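Local structure of glutamate--cysteine ligase GshA (Methylobacillus flagellatus KT, 3K1T) at residues P43-V48 with Y347-F352; N104-T109 with A135-A140. The protein probably acts as a ligase, joining glutamate to cysteine to form gamma-glutamylcysteine. All coordinates share one frame; numbering follows the deposited sequence.

Contact 1 of 2, residues P43-V48 with Y347-F352; sequences PFYASV and YMMDHF. With SO4 (sulfate ion), chain B.
Strand 45-48 and strand 347-349 run antiparallel as neighbours in a sheet, their axes 4.7 Å apart, with A46 and M348 as the hydrogen-bonded pair between the non-hydrogen-bonded pairs Y45-M349 and S47-Y347. M348 N donates to A46 O at 2.9 Å, almost in line with the carbonyl, while A46 N returns a more bent bond to M348 O. Past the strand end, D350 N reaches F44 O from above its carbonyl plane. There M349 to F352 form a type II' turn, the hairpin link to strand 352-361, and a water donates to both P43 O and D350 O. On the face carrying S47 and Y347, S47 CB sits over the tyrosine ring, 4.0 Å from its centroid and 30° off the normal, a CH-pi contact. With chi1 at 66°, S47 OG lies between its backbone N and carbonyl carbon and donates to O2 of the sulfate at 2.8 Å; Y347 OH gives the same oxygen a weak bond. The sulfate also takes bonds from G67 N, N63 ND2 and R359 NH2. Farther along this face, CG of M349, a selenomethionine like M348, packs on Y45 CB. The M349 chain, bent at chi3 (83°), brings CE to 3.8 Å from F44 CE2. Y45 OH is bonded outside the contact to L176 and N177. On the face of A46, the M348 chain folds back so that CE meets V48 CG2 at 3.6 Å. Helices 77-91 and 398-421 cover parts of this buried pairing, and the carboxylate of D350 forms a salt bridge with K90. The hydroxyls of S47 and Y347 thus converge on one sulfate oxygen, consistent with a site able to hold an anion, although the sulfate itself probably came from the crystallisation liquor.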
loop_
_atom_site.group_PDB
_atom_site.type_symbol
_atom_site.label_atom_id
_atom_site.label_comp_id
_atom_site.label_asym_id
_atom_site.label_seq_id
_atom_site.Cartn_x
_atom_site.Cartn_y
_atom_site.Cartn_z
ATOM N N PRO A 43 -5.155 -13.410 -5.482
ATOM C CA PRO A 43 -6.520 -12.981 -5.765
ATOM C C PRO A 43 -6.673 -11.473 -5.529
ATOM O O PRO A 43 -5.849 -10.856 -4.838
ATOM C CB PRO A 43 -7.378 -13.722 -4.699
ATOM C CG PRO A 43 -6.495 -14.711 -4.105
ATOM C CD PRO A 43 -5.099 -14.268 -4.286
ATOM N N PHE A 44 -7.770 -10.912 -6.040
ATOM C CA PHE A 44 -8.103 -9.498 -5.836
ATOM C C PHE A 44 -8.226 -9.193 -4.332
ATOM O O PHE A 44 -7.708 -8.183 -3.838
ATOM C CB PHE A 44 -9.430 -9.155 -6.588
ATOM C CG PHE A 44 -9.763 -7.697 -6.583
ATOM C CD1 PHE A 44 -9.299 -6.869 -7.596
ATOM C CD2 PHE A 44 -10.537 -7.145 -5.569
ATOM C CE1 PHE A 44 -9.549 -5.517 -7.590
ATOM C CE2 PHE A 44 -10.813 -5.783 -5.561
ATOM C CZ PHE A 44 -10.312 -4.965 -6.576
ATOM N N TYR A 45 -8.963 -10.069 -3.621
ATOM C CA TYR A 45 -9.166 -9.967 -2.194
ATOM C C TYR A 45 -9.424 -11.332 -1.557
ATOM O O TYR A 45 -9.724 -12.306 -2.258
ATOM C CB TYR A 45 -10.237 -8.922 -1.814
ATOM C CG TYR A 45 -11.667 -9.106 -2.290
ATOM C CD1 TYR A 45 -12.113 -10.247 -2.981
ATOM C CD2 TYR A 45 -12.590 -8.083 -2.070
ATOM C CE1 TYR A 45 -13.455 -10.354 -3.435
ATOM C CE2 TYR A 45 -13.913 -8.185 -2.484
ATOM C CZ TYR A 45 -14.358 -9.321 -3.159
ATOM O OH TYR A 45 -15.691 -9.383 -3.540
ATOM N N ALA A 46 -9.282 -11.400 -0.234
ATOM C CA ALA A 46 -9.460 -12.646 0.496
ATOM C C ALA A 46 -9.458 -12.402 1.989
ATOM O O ALA A 46 -8.882 -11.414 2.481
ATOM C CB ALA A 46 -8.330 -13.641 0.130
ATOM N N SER A 47 -10.057 -13.328 2.722
ATOM C CA SER A 47 -9.916 -13.353 4.175
ATOM C C SER A 47 -9.590 -14.760 4.638
ATOM O O SER A 47 -10.041 -15.759 4.024
ATOM C CB SER A 47 -11.159 -12.830 4.892
ATOM O OG SER A 47 -12.274 -13.656 4.700
ATOM N N VAL A 48 -8.773 -14.855 5.695
ATOM C CA VAL A 48 -8.406 -16.146 6.238
ATOM C C VAL A 48 -8.648 -16.146 7.745
ATOM O O VAL A 48 -8.163 -15.243 8.445
ATOM C CB VAL A 48 -6.914 -16.501 5.932
ATOM C CG1 VAL A 48 -6.491 -17.792 6.657
ATOM C CG2 VAL A 48 -6.691 -16.634 4.420
ATOM N N TYR A 347 -7.535 -10.000 6.692
ATOM C CA TYR A 347 -7.936 -9.489 5.363
ATOM C C TYR A 347 -6.718 -9.121 4.499
ATOM O O TYR A 347 -5.758 -8.464 4.974
ATOM C CB TYR A 347 -8.847 -8.255 5.530
ATOM C CG TYR A 347 -10.300 -8.606 5.634
ATOM C CD1 TYR A 347 -10.749 -9.552 6.577
ATOM C CD2 TYR A 347 -11.233 -8.046 4.775
ATOM C CE1 TYR A 347 -12.080 -9.911 6.642
ATOM C CE2 TYR A 347 -12.579 -8.379 4.849
ATOM C CZ TYR A 347 -12.993 -9.331 5.768
ATOM O OH TYR A 347 -14.310 -9.709 5.800
HETATM N N MSE A 348 -6.783 -9.514 3.232
HETATM C CA MSE A 348 -5.790 -9.228 2.230
HETATM C C MSE A 348 -6.430 -8.680 0.976
HETATM O O MSE A 348 -7.550 -9.067 0.635
HETATM C CB MSE A 348 -4.973 -10.475 1.907
HETATM C CG MSE A 348 -4.013 -10.827 3.088
HETATM SE SE MSE A 348 -3.650 -12.735 3.230
HETATM C CE MSE A 348 -5.458 -13.305 3.645
HETATM N N MSE A 349 -5.731 -7.756 0.328
HETATM C CA MSE A 349 -6.034 -7.330 -1.040
HETATM C C MSE A 349 -4.755 -7.443 -1.852
HETATM O O MSE A 349 -3.658 -7.102 -1.362
HETATM C CB MSE A 349 -6.630 -5.914 -1.043
HETATM C CG MSE A 349 -7.876 -5.853 -0.191
HETATM SE SE MSE A 349 -8.856 -4.150 -0.434
HETATM C CE MSE A 349 -9.774 -4.722 -2.035
ATOM N N ASP A 350 -4.856 -8.007 -3.048
ATOM C CA ASP A 350 -3.663 -8.508 -3.756
ATOM C C ASP A 350 -2.918 -9.386 -2.729
ATOM O O ASP A 350 -3.575 -10.112 -1.953
ATOM C CB ASP A 350 -2.799 -7.375 -4.353
ATOM C CG ASP A 350 -1.666 -7.907 -5.241
ATOM O OD1 ASP A 350 -1.957 -8.679 -6.134
ATOM O OD2 ASP A 350 -0.497 -7.596 -5.027
ATOM N N HIS A 351 -1.586 -9.327 -2.646
ATOM C CA HIS A 351 -0.898 -10.194 -1.660
ATOM C C HIS A 351 -0.508 -9.438 -0.378
ATOM O O HIS A 351 0.426 -9.842 0.316
ATOM C CB HIS A 351 0.310 -10.892 -2.288
ATOM C CG HIS A 351 1.311 -9.963 -2.933
ATOM N ND1 HIS A 351 1.500 -9.908 -4.305
ATOM C CD2 HIS A 351 2.179 -9.069 -2.394
ATOM C CE1 HIS A 351 2.456 -9.028 -4.572
ATOM N NE2 HIS A 351 2.890 -8.511 -3.433
ATOM N N PHE A 352 -1.210 -8.353 -0.060
ATOM C CA PHE A 352 -0.888 -7.509 1.096
ATOM C C PHE A 352 -1.917 -7.681 2.199
ATOM O O PHE A 352 -3.137 -7.664 1.948
ATOM C CB PHE A 352 -0.811 -6.041 0.680
ATOM C CG PHE A 352 0.314 -5.766 -0.259
ATOM C CD1 PHE A 352 1.639 -5.923 0.178
ATOM C CD2 PHE A 352 0.086 -5.433 -1.544
ATOM C CE1 PHE A 352 2.701 -5.684 -0.693
ATOM C CE2 PHE A 352 1.158 -5.231 -2.437
ATOM C CZ PHE A 352 2.455 -5.379 -2.000
HETATM S S SO4 B . -15.544 -13.175 6.083
HETATM O O1 SO4 B . -15.823 -12.831 7.458
HETATM O O2 SO4 B . -14.423 -12.319 5.846
HETATM O O3 SO4 B . -15.156 -14.559 5.932
HETATM O O4 SO4 B . -16.691 -12.841 5.210
HETATM O O HOH W 1 -6.180 -11.247 -2.009
#

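Contact 2 of 2, residues N104-T109 with A135-A140; sequences NHTRNT and APEITA
Two loops that follow the parallel strands 97-102 and 128-133 of the mixed sheet meet here, one leading into helix 109-124 and the other into strand 142-145. N104 carries much of the contact, lying alongside A135. Its CG is anti to the carbonyl carbon (chi1 -74°), which brings the amide up to the alanine: CG is 3.8 Å from A135 CB, and OD1 stands 3.6 Å from A135 N, too far for a hydrogen bond. That backbone N is instead bonded to S133 OG. From A135 a type I turn runs to I138, closed by a 3.0 Å bond from I138 N to A135 O. The turn carries E137, whose chain bends at chi2 (-89°) and leaves OE2 3.7 Å from N104 O, an approach of two acceptors with no bond between them. Deeper in, T106 CG2 touches I138 CD1 at 4.2 Å, and both side chains also rest on L154 of strand 151-160. The other branch of T106, OG1, bonds to a glycerol probably taken up from the crystallisation liquor. Neither a hydrogen bond nor a salt bridge links the two loops, then, and their approaches are mostly packing: methyl against methyl at T106 and I138, and the amide of N104 laid against A135. A135 N and T106 OG1 turn instead to S133 and the glycerol, while the bond that closes the turn stays within its own loop.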
loop_
_atom_site.group_PDB
_atom_site.type_symbol
_atom_site.label_atom_id
_atom_site.label_comp_id
_atom_site.label_asym_id
_atom_site.label_seq_id
_atom_site.Cartn_x
_atom_site.Cartn_y
_atom_site.Cartn_z
ATOM N N ASN A 104 -27.046 -12.583 -2.395
ATOM C CA ASN A 104 -28.478 -12.296 -2.593
ATOM C C ASN A 104 -29.213 -11.730 -1.345
ATOM O O ASN A 104 -30.360 -11.259 -1.458
ATOM C CB ASN A 104 -29.217 -13.523 -3.159
ATOM C CG ASN A 104 -28.907 -13.790 -4.649
ATOM O OD1 ASN A 104 -28.208 -13.025 -5.311
ATOM N ND2 ASN A 104 -29.479 -14.874 -5.184
ATOM N N HIS A 105 -28.535 -11.700 -0.195
ATOM C CA HIS A 105 -29.029 -11.037 1.041
ATOM C C HIS A 105 -29.418 -9.548 0.927
ATOM O O HIS A 105 -28.580 -8.663 0.652
ATOM C CB HIS A 105 -27.999 -11.143 2.173
ATOM C CG HIS A 105 -27.501 -12.530 2.412
ATOM N ND1 HIS A 105 -28.342 -13.625 2.443
ATOM C CD2 HIS A 105 -26.251 -13.002 2.632
ATOM C CE1 HIS A 105 -27.627 -14.716 2.653
ATOM N NE2 HIS A 105 -26.356 -14.367 2.764
ATOM N N THR A 106 -30.691 -9.261 1.171
ATOM C CA THR A 106 -31.152 -7.878 1.230
ATOM C C THR A 106 -31.630 -7.464 2.647
ATOM O O THR A 106 -31.946 -6.292 2.871
ATOM C CB THR A 106 -32.271 -7.641 0.192
ATOM O OG1 THR A 106 -33.354 -8.549 0.448
ATOM C CG2 THR A 106 -31.745 -7.867 -1.234
ATOM N N ARG A 107 -31.678 -8.405 3.593
ATOM C CA ARG A 107 -32.190 -8.128 4.946
ATOM C C ARG A 107 -31.145 -8.191 6.050
ATOM O O ARG A 107 -31.452 -7.829 7.186
ATOM C CB ARG A 107 -33.354 -9.063 5.329
ATOM C CG ARG A 107 -34.592 -8.947 4.459
ATOM C CD ARG A 107 -35.467 -10.167 4.680
ATOM N NE ARG A 107 -36.692 -10.111 3.889
ATOM C CZ ARG A 107 -37.546 -11.129 3.731
ATOM N NH1 ARG A 107 -37.308 -12.315 4.298
ATOM N NH2 ARG A 107 -38.651 -10.963 2.994
ATOM N N ASN A 108 -29.936 -8.661 5.757
ATOM C CA ASN A 108 -28.867 -8.627 6.754
ATOM C C ASN A 108 -28.191 -7.238 6.740
ATOM O O ASN A 108 -27.455 -6.900 5.795
ATOM C CB ASN A 108 -27.860 -9.746 6.499
ATOM C CG ASN A 108 -26.768 -9.826 7.574
ATOM O OD1 ASN A 108 -26.397 -8.827 8.197
ATOM N ND2 ASN A 108 -26.264 -11.029 7.801
ATOM N N THR A 109 -28.430 -6.460 7.795
ATOM C CA THR A 109 -27.930 -5.080 7.909
ATOM C C THR A 109 -26.403 -5.039 7.889
ATOM O O THR A 109 -25.822 -4.144 7.262
ATOM C CB THR A 109 -28.465 -4.375 9.193
ATOM O OG1 THR A 109 -29.866 -4.155 9.032
ATOM C CG2 THR A 109 -27.790 -3.006 9.433
ATOM N N ALA A 135 -30.320 -11.246 -7.573
ATOM C CA ALA A 135 -31.384 -11.790 -6.746
ATOM C C ALA A 135 -32.689 -11.637 -7.537
ATOM O O ALA A 135 -33.017 -10.556 -8.025
ATOM C CB ALA A 135 -31.481 -11.075 -5.405
ATOM N N PRO A 136 -33.430 -12.739 -7.690
ATOM C CA PRO A 136 -34.616 -12.726 -8.570
ATOM C C PRO A 136 -35.739 -11.775 -8.101
ATOM O O PRO A 136 -36.512 -11.300 -8.914
ATOM C CB PRO A 136 -35.070 -14.190 -8.547
ATOM C CG PRO A 136 -34.638 -14.702 -7.220
ATOM C CD PRO A 136 -33.273 -14.032 -6.999
ATOM N N GLU A 137 -35.788 -11.501 -6.809
ATOM C CA GLU A 137 -36.720 -10.536 -6.233
ATOM C C GLU A 137 -36.358 -9.049 -6.425
ATOM O O GLU A 137 -37.175 -8.181 -6.179
ATOM C CB GLU A 137 -36.907 -10.834 -4.742
ATOM C CG GLU A 137 -35.698 -10.527 -3.876
ATOM C CD GLU A 137 -34.699 -11.693 -3.724
ATOM O OE1 GLU A 137 -34.744 -12.686 -4.514
ATOM O OE2 GLU A 137 -33.840 -11.573 -2.787
ATOM N N ILE A 138 -35.157 -8.744 -6.884
ATOM C CA ILE A 138 -34.814 -7.357 -7.225
ATOM C C ILE A 138 -35.137 -7.185 -8.700
ATOM O O ILE A 138 -34.437 -7.688 -9.557
ATOM C CB ILE A 138 -33.323 -7.005 -6.922
ATOM C CG1 ILE A 138 -33.007 -7.148 -5.411
ATOM C CG2 ILE A 138 -32.951 -5.581 -7.453
ATOM C CD1 ILE A 138 -33.798 -6.176 -4.487
ATOM N N THR A 139 -36.212 -6.465 -8.992
ATOM C CA THR A 139 -36.667 -6.283 -10.357
ATOM C C THR A 139 -36.614 -4.814 -10.806
ATOM O O THR A 139 -36.911 -4.498 -11.945
ATOM C CB THR A 139 -38.097 -6.890 -10.524
ATOM O OG1 THR A 139 -39.014 -6.205 -9.680
ATOM C CG2 THR A 139 -38.109 -8.361 -10.097
ATOM N N ALA A 140 -36.188 -3.919 -9.916
ATOM C CA ALA A 140 -36.025 -2.509 -10.245
ATOM C C ALA A 140 -34.993 -1.914 -9.279
ATOM O O ALA A 140 -34.681 -2.531 -8.264
ATOM C CB ALA A 140 -37.395 -1.756 -10.135
#

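Contact 1 lies within one sheet, contact 2 in loops at the ends of strands of another, and they do not touch: their centres are 26 Å apart and their nearest atoms about 12 Å. Along the chain, 104-109 and 135-140 both fall between the segments of contact 1, so the smaller closure is nested within the 298 residues between segments 43-48 and 347-352. Contact 1 is buried, its centre about 10 Å from the centre of the chain, whereas the centre of contact 2 lies about 24 Å from that point and the contact is only partly buried. A small molecule sits beside each, sulfate at contact 1 and glycerol at contact 2; both are probably crystallisation components, and neither by itself locates the active site.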